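Local coordinates for SusD superfamily protein (Bacteroides vulgatus ATCC 8482, PDB 3JQ0), which is a SusD-family protein that probably binds nutrients such as glycans at the outer membrane of its gut bacterium, its precise ligand being unknown, at residues A[151-156]-A[190-195]; A[109-114]-A[157-162]. All blocks are in the same frame, centred on the assembly; numbering follows the deposited sequence.

In the fold
Contacts 1 and 2 lie side by side, their centres 9 Å apart, on the same side of the chain's centre and about 18 Å from it. Both use helix 149-167, whose residues 151-156 pack on helix 182-199 and whose following turns, 157-162, pack on helix 97-122. Along the chain the four segments alternate, 109-114, 151-156, 157-162 and 190-195; in both contacts the segments of the shared helix run roughly antiparallel to their partners. The seam is continuous: A192 of contact 1 also touches I160 of contact 2, and Q155 donates a hydrogen bond to D159, the acid of the ion pair in contact 2. Such stacked antiparallel helices fit the TPR-like helical scaffold of the SusD family.

Contact 1 of 2, residues A[151-156]-A[190-195]; sequences EVMEQI and GEAYLW
The selenomethionine M153 is the bump that spans this contact, its methyl CE lodging between A192 and W195 on the facing helix. CE lies 3.6 Å from CD1 of the W195 indole and also rests near CB and CG of the same tryptophan, so it settles where the ring joins its stem, meeting the indole obliquely. The same methyl touches the backbone of A192, with CE 3.3 Å from its carbonyl O, while SE, one bond back, sits 4.2 Å from the A192 CB. The side chain leaves its helix with CG anti to the backbone N (chi1 178°), then bends at chi2 (59°) and again at chi3, which turns the methyl into this hollow. One turn further on, I156 brings its CG2 branch to within 4.2 Å of the A192 CB. The small alanine thus forms the floor of the depression, with M153 and I156 both resting on it and W195 forming a wall beside the methyl. The helix segments run roughly antiparallel (151°) with axes 11.1 Å apart, a wide spacing bridged mainly by the long selenomethionine, through van der Waals contacts of its methyl and selenium. Helix 97-122 lies against the same group, touching M153 through L119 and I156 through Y115. M200, just past helix 182-199, packs on both M153 and W195, and from the side of helix 182-199 turned away from this contact, L194 packs on helices 204-217 and 364-377.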
loop_
_atom_site.group_PDB
_atom_site.type_symbol
_atom_site.label_atom_id
_atom_site.label_comp_id
_atom_site.label_asym_id
_atom_site.label_seq_id
_atom_site.Cartn_x
_atom_site.Cartn_y
_atom_site.Cartn_z
ATOM N N GLU A 151 -11.657 -13.353 17.069
ATOM C CA GLU A 151 -12.359 -14.282 16.220
ATOM C C GLU A 151 -12.240 -13.896 14.765
ATOM O O GLU A 151 -12.170 -14.776 13.898
ATOM C CB GLU A 151 -13.826 -14.412 16.616
ATOM C CG GLU A 151 -14.002 -15.051 17.965
ATOM C CD GLU A 151 -15.451 -15.189 18.381
ATOM O OE1 GLU A 151 -16.346 -15.106 17.519
ATOM O OE2 GLU A 151 -15.650 -15.378 19.608
ATOM N N VAL A 152 -12.196 -12.588 14.457
ATOM C CA VAL A 152 -11.902 -12.157 13.095
ATOM C C VAL A 152 -10.551 -12.686 12.634
ATOM O O VAL A 152 -10.408 -13.247 11.546
ATOM C CB VAL A 152 -12.013 -10.611 12.957
ATOM C CG1 VAL A 152 -11.656 -10.185 11.518
ATOM C CG2 VAL A 152 -13.421 -10.098 13.384
HETATM N N MSE A 153 -9.528 -12.531 13.471
HETATM C CA MSE A 153 -8.209 -13.048 13.142
HETATM C C MSE A 153 -8.182 -14.549 13.008
HETATM O O MSE A 153 -7.525 -15.083 12.121
HETATM C CB MSE A 153 -7.139 -12.550 14.149
HETATM C CG MSE A 153 -5.763 -13.120 13.857
HETATM SE SE MSE A 153 -5.098 -12.665 12.080
HETATM C CE MSE A 153 -4.225 -10.982 12.518
ATOM N N GLU A 154 -8.909 -15.268 13.863
ATOM C CA GLU A 154 -8.994 -16.722 13.698
ATOM C C GLU A 154 -9.576 -17.107 12.329
ATOM O O GLU A 154 -9.101 -18.037 11.692
ATOM C CB GLU A 154 -9.854 -17.384 14.809
ATOM C CG GLU A 154 -9.316 -17.375 16.269
ATOM C CD GLU A 154 -10.465 -17.557 17.334
ATOM O OE1 GLU A 154 -11.557 -18.072 17.000
ATOM O OE2 GLU A 154 -10.285 -17.183 18.505
ATOM N N GLN A 155 -10.592 -16.367 11.859
ATOM C CA GLN A 155 -11.163 -16.634 10.549
ATOM C C GLN A 155 -10.164 -16.305 9.429
ATOM O O GLN A 155 -10.046 -17.077 8.458
ATOM C CB GLN A 155 -12.464 -15.849 10.368
ATOM C CG GLN A 155 -13.106 -16.125 9.007
ATOM C CD GLN A 155 -13.557 -17.555 8.829
ATOM O OE1 GLN A 155 -14.028 -18.173 9.782
ATOM N NE2 GLN A 155 -13.393 -18.101 7.613
ATOM N N ILE A 156 -9.447 -15.200 9.557
ATOM C CA ILE A 156 -8.421 -14.855 8.602
ATOM C C ILE A 156 -7.415 -16.022 8.495
ATOM O O ILE A 156 -7.036 -16.434 7.384
ATOM C CB ILE A 156 -7.732 -13.514 8.981
ATOM C CG1 ILE A 156 -8.677 -12.352 8.766
ATOM C CG2 ILE A 156 -6.399 -13.316 8.263
ATOM C CD1 ILE A 156 -8.272 -11.081 9.493
ATOM N N GLY A 190 2.265 -13.822 6.191
ATOM C CA GLY A 190 3.313 -13.168 6.947
ATOM C C GLY A 190 2.786 -11.914 7.643
ATOM O O GLY A 190 3.068 -11.683 8.843
ATOM N N GLU A 191 1.986 -11.109 6.931
ATOM C CA GLU A 191 1.456 -9.919 7.548
ATOM C C GLU A 191 0.541 -10.253 8.717
ATOM O O GLU A 191 0.575 -9.600 9.773
ATOM C CB GLU A 191 0.667 -9.057 6.547
ATOM C CG GLU A 191 1.500 -8.548 5.393
ATOM C CD GLU A 191 0.779 -7.449 4.643
ATOM O OE1 GLU A 191 -0.369 -7.628 4.190
ATOM O OE2 GLU A 191 1.352 -6.342 4.600
ATOM N N ALA A 192 -0.319 -11.239 8.533
ATOM C CA ALA A 192 -1.311 -11.588 9.543
ATOM C C ALA A 192 -0.654 -12.147 10.803
ATOM O O ALA A 192 -1.052 -11.794 11.928
ATOM C CB ALA A 192 -2.307 -12.615 8.989
ATOM N N TYR A 193 0.382 -12.988 10.648
ATOM C CA TYR A 193 1.053 -13.536 11.812
ATOM C C TYR A 193 1.973 -12.501 12.460
ATOM O O TYR A 193 2.165 -12.559 13.687
ATOM C CB TYR A 193 1.722 -14.880 11.488
ATOM C CG TYR A 193 0.748 -15.999 11.404
ATOM C CD1 TYR A 193 0.028 -16.288 10.252
ATOM C CD2 TYR A 193 0.542 -16.840 12.501
ATOM C CE1 TYR A 193 -0.875 -17.327 10.213
ATOM C CE2 TYR A 193 -0.352 -17.893 12.457
ATOM C CZ TYR A 193 -1.072 -18.132 11.304
ATOM O OH TYR A 193 -1.971 -19.183 11.238
ATOM N N LEU A 194 2.548 -11.551 11.712
ATOM C CA LEU A 194 3.194 -10.430 12.392
ATOM C C LEU A 194 2.205 -9.665 13.263
ATOM O O LEU A 194 2.507 -9.318 14.419
ATOM C CB LEU A 194 3.831 -9.456 11.382
ATOM C CG LEU A 194 5.151 -9.822 10.750
ATOM C CD1 LEU A 194 5.583 -8.714 9.772
ATOM C CD2 LEU A 194 6.238 -10.032 11.809
ATOM N N TRP A 195 1.011 -9.414 12.731
ATOM C CA TRP A 195 0.016 -8.646 13.426
ATOM C C TRP A 195 -0.454 -9.396 14.682
ATOM O O TRP A 195 -0.495 -8.856 15.796
ATOM C CB TRP A 195 -1.195 -8.358 12.538
ATOM C CG TRP A 195 -2.192 -7.455 13.173
ATOM C CD1 TRP A 195 -3.211 -7.818 14.000
ATOM C CD2 TRP A 195 -2.236 -6.030 13.098
ATOM N NE1 TRP A 195 -3.880 -6.713 14.439
ATOM C CE2 TRP A 195 -3.309 -5.604 13.884
ATOM C CE3 TRP A 195 -1.471 -5.069 12.417
ATOM C CZ2 TRP A 195 -3.649 -4.255 14.034
ATOM C CZ3 TRP A 195 -1.791 -3.751 12.579
ATOM C CH2 TRP A 195 -2.893 -3.358 13.358
#

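Contact 2 of 2, residues A[109-114]-A[157-162]; sequences GMRAYL and KKDIQA
Carboxylate oxygen OD2 of D159 is gripped by two donors, R111 NE across the contact at 2.9 Å and the amide NE2 of Q155, one turn back on its own helix. The other oxygen, OD1, takes R111 NH2 at 2.8 Å, nearly straight at 175° and on its syn side. R111 therefore holds the acid side-on, NE and NH2 each serving one oxygen. The match is not flat: guanidinium and carboxylate planes lie 38° apart, and NE reaches OD2 from above the carboxylate plane, while OD1 stays close to the guanidinium plane. A bend at chi3 (73°) turns the end of the otherwise extended arginine side chain, so that its NE edge faces the acid. Beside the ion pair the helices approach closely, their axes 8.2 Å apart. There A112 CB packs against helix 149-167, 3.9 Å from D159 CB and 4.0 Å from I160 CG1; so small a side chain suits this narrow spacing. The third guanidinium nitrogen, NH1, bonds N83 OD1 on helix 75-91, which gives R111 a hold on two helices besides its own. A leucine in place of R111 would probably leave the D159 carboxylate without its counter-charge in a buried interface, and N83 without this donor. With the arginine in place, D159 is likely to remain ionised despite its burial, its charge balanced by R111 and OD2 further steadied by Q155: a charged clasp beside an apolar seam.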
loop_
_atom_site.group_PDB
_atom_site.type_symbol
_atom_site.label_atom_id
_atom_site.label_comp_id
_atom_site.label_asym_id
_atom_site.label_seq_id
_atom_site.Cartn_x
_atom_site.Cartn_y
_atom_site.Cartn_z
ATOM N N GLY A 109 -7.952 -16.741 -0.308
ATOM C CA GLY A 109 -6.915 -15.727 -0.070
ATOM C C GLY A 109 -7.506 -14.321 -0.109
ATOM O O GLY A 109 -7.222 -13.500 0.775
HETATM N N MSE A 110 -8.328 -14.040 -1.138
HETATM C CA MSE A 110 -8.955 -12.719 -1.236
HETATM C C MSE A 110 -9.886 -12.449 -0.066
HETATM O O MSE A 110 -9.962 -11.294 0.420
HETATM C CB MSE A 110 -9.684 -12.548 -2.554
HETATM C CG MSE A 110 -8.789 -12.442 -3.794
HETATM SE SE MSE A 110 -9.765 -12.045 -5.417
HETATM C CE MSE A 110 -10.560 -13.803 -5.682
ATOM N N ARG A 111 -10.605 -13.469 0.406
ATOM C CA ARG A 111 -11.480 -13.250 1.547
ATOM C C ARG A 111 -10.677 -12.841 2.788
ATOM O O ARG A 111 -10.994 -11.864 3.482
ATOM C CB ARG A 111 -12.358 -14.484 1.837
ATOM C CG ARG A 111 -13.358 -14.236 2.952
ATOM C CD ARG A 111 -14.468 -15.232 3.004
ATOM N NE ARG A 111 -14.021 -16.511 3.505
ATOM C CZ ARG A 111 -14.812 -17.580 3.581
ATOM N NH1 ARG A 111 -16.007 -17.540 3.066
ATOM N NH2 ARG A 111 -14.366 -18.666 4.131
ATOM N N ALA A 112 -9.601 -13.573 3.055
ATOM C CA ALA A 112 -8.714 -13.263 4.184
ATOM C C ALA A 112 -8.127 -11.856 4.026
ATOM O O ALA A 112 -8.007 -11.120 5.002
ATOM C CB ALA A 112 -7.614 -14.307 4.270
ATOM N N TYR A 113 -7.743 -11.499 2.801
ATOM C CA TYR A 113 -7.139 -10.200 2.530
ATOM C C TYR A 113 -8.072 -9.052 2.909
ATOM O O TYR A 113 -7.699 -8.082 3.571
ATOM C CB TYR A 113 -6.775 -10.154 1.027
ATOM C CG TYR A 113 -6.157 -8.851 0.618
ATOM C CD1 TYR A 113 -4.821 -8.540 0.903
ATOM C CD2 TYR A 113 -6.914 -7.884 -0.032
ATOM C CE1 TYR A 113 -4.277 -7.283 0.554
ATOM C CE2 TYR A 113 -6.366 -6.677 -0.404
ATOM C CZ TYR A 113 -5.096 -6.362 -0.083
ATOM O OH TYR A 113 -4.586 -5.099 -0.368
ATOM N N LEU A 114 -9.335 -9.161 2.513
ATOM C CA LEU A 114 -10.308 -8.141 2.836
ATOM C C LEU A 114 -10.579 -8.095 4.341
ATOM O O LEU A 114 -10.613 -7.013 4.926
ATOM C CB LEU A 114 -11.601 -8.327 2.032
ATOM C CG LEU A 114 -11.473 -8.155 0.533
ATOM C CD1 LEU A 114 -12.772 -8.497 -0.177
ATOM C CD2 LEU A 114 -11.041 -6.716 0.159
ATOM N N LYS A 157 -6.960 -16.512 9.644
ATOM C CA LYS A 157 -5.995 -17.608 9.665
ATOM C C LYS A 157 -6.563 -18.894 9.051
ATOM O O LYS A 157 -5.860 -19.634 8.371
ATOM C CB LYS A 157 -5.460 -17.839 11.059
ATOM C CG LYS A 157 -4.541 -16.737 11.504
ATOM C CD LYS A 157 -4.115 -16.873 12.944
ATOM C CE LYS A 157 -3.105 -15.800 13.331
ATOM N NZ LYS A 157 -2.811 -15.923 14.799
ATOM N N LYS A 158 -7.849 -19.167 9.291
ATOM C CA LYS A 158 -8.487 -20.328 8.711
ATOM C C LYS A 158 -8.544 -20.233 7.190
ATOM O O LYS A 158 -8.302 -21.201 6.481
ATOM C CB LYS A 158 -9.883 -20.472 9.332
ATOM C CG LYS A 158 -10.664 -21.730 8.933
ATOM C CD LYS A 158 -12.045 -21.739 9.560
ATOM C CE LYS A 158 -12.859 -22.942 9.082
ATOM N NZ LYS A 158 -14.299 -22.890 9.406
ATOM N N ASP A 159 -8.881 -19.031 6.698
ATOM C CA ASP A 159 -8.927 -18.824 5.252
ATOM C C ASP A 159 -7.535 -18.863 4.623
ATOM O O ASP A 159 -7.390 -19.346 3.507
ATOM C CB ASP A 159 -9.656 -17.524 4.969
ATOM C CG ASP A 159 -11.156 -17.652 5.128
ATOM O OD1 ASP A 159 -11.688 -18.776 4.995
ATOM O OD2 ASP A 159 -11.817 -16.582 5.319
ATOM N N ILE A 160 -6.519 -18.324 5.308
ATOM C CA ILE A 160 -5.146 -18.416 4.825
ATOM C C ILE A 160 -4.755 -19.913 4.697
ATOM O O ILE A 160 -4.158 -20.335 3.702
ATOM C CB ILE A 160 -4.170 -17.655 5.738
ATOM C CG1 ILE A 160 -4.365 -16.150 5.561
ATOM C CG2 ILE A 160 -2.731 -18.102 5.493
ATOM C CD1 ILE A 160 -3.702 -15.311 6.624
ATOM N N GLN A 161 -5.076 -20.700 5.735
ATOM C CA GLN A 161 -4.768 -22.131 5.687
ATOM C C GLN A 161 -5.486 -22.790 4.506
ATOM O O GLN A 161 -4.905 -23.586 3.792
ATOM C CB GLN A 161 -5.134 -22.782 7.036
ATOM C CG GLN A 161 -4.939 -24.299 7.113
ATOM C CD GLN A 161 -5.471 -24.827 8.441
ATOM O OE1 GLN A 161 -6.653 -24.616 8.782
ATOM N NE2 GLN A 161 -4.633 -25.479 9.189
ATOM N N ALA A 162 -6.779 -22.501 4.343
ATOM C CA ALA A 162 -7.542 -23.068 3.240
ATOM C C ALA A 162 -6.922 -22.688 1.895
ATOM O O ALA A 162 -6.813 -23.495 0.964
ATOM C CB ALA A 162 -9.007 -22.673 3.307
#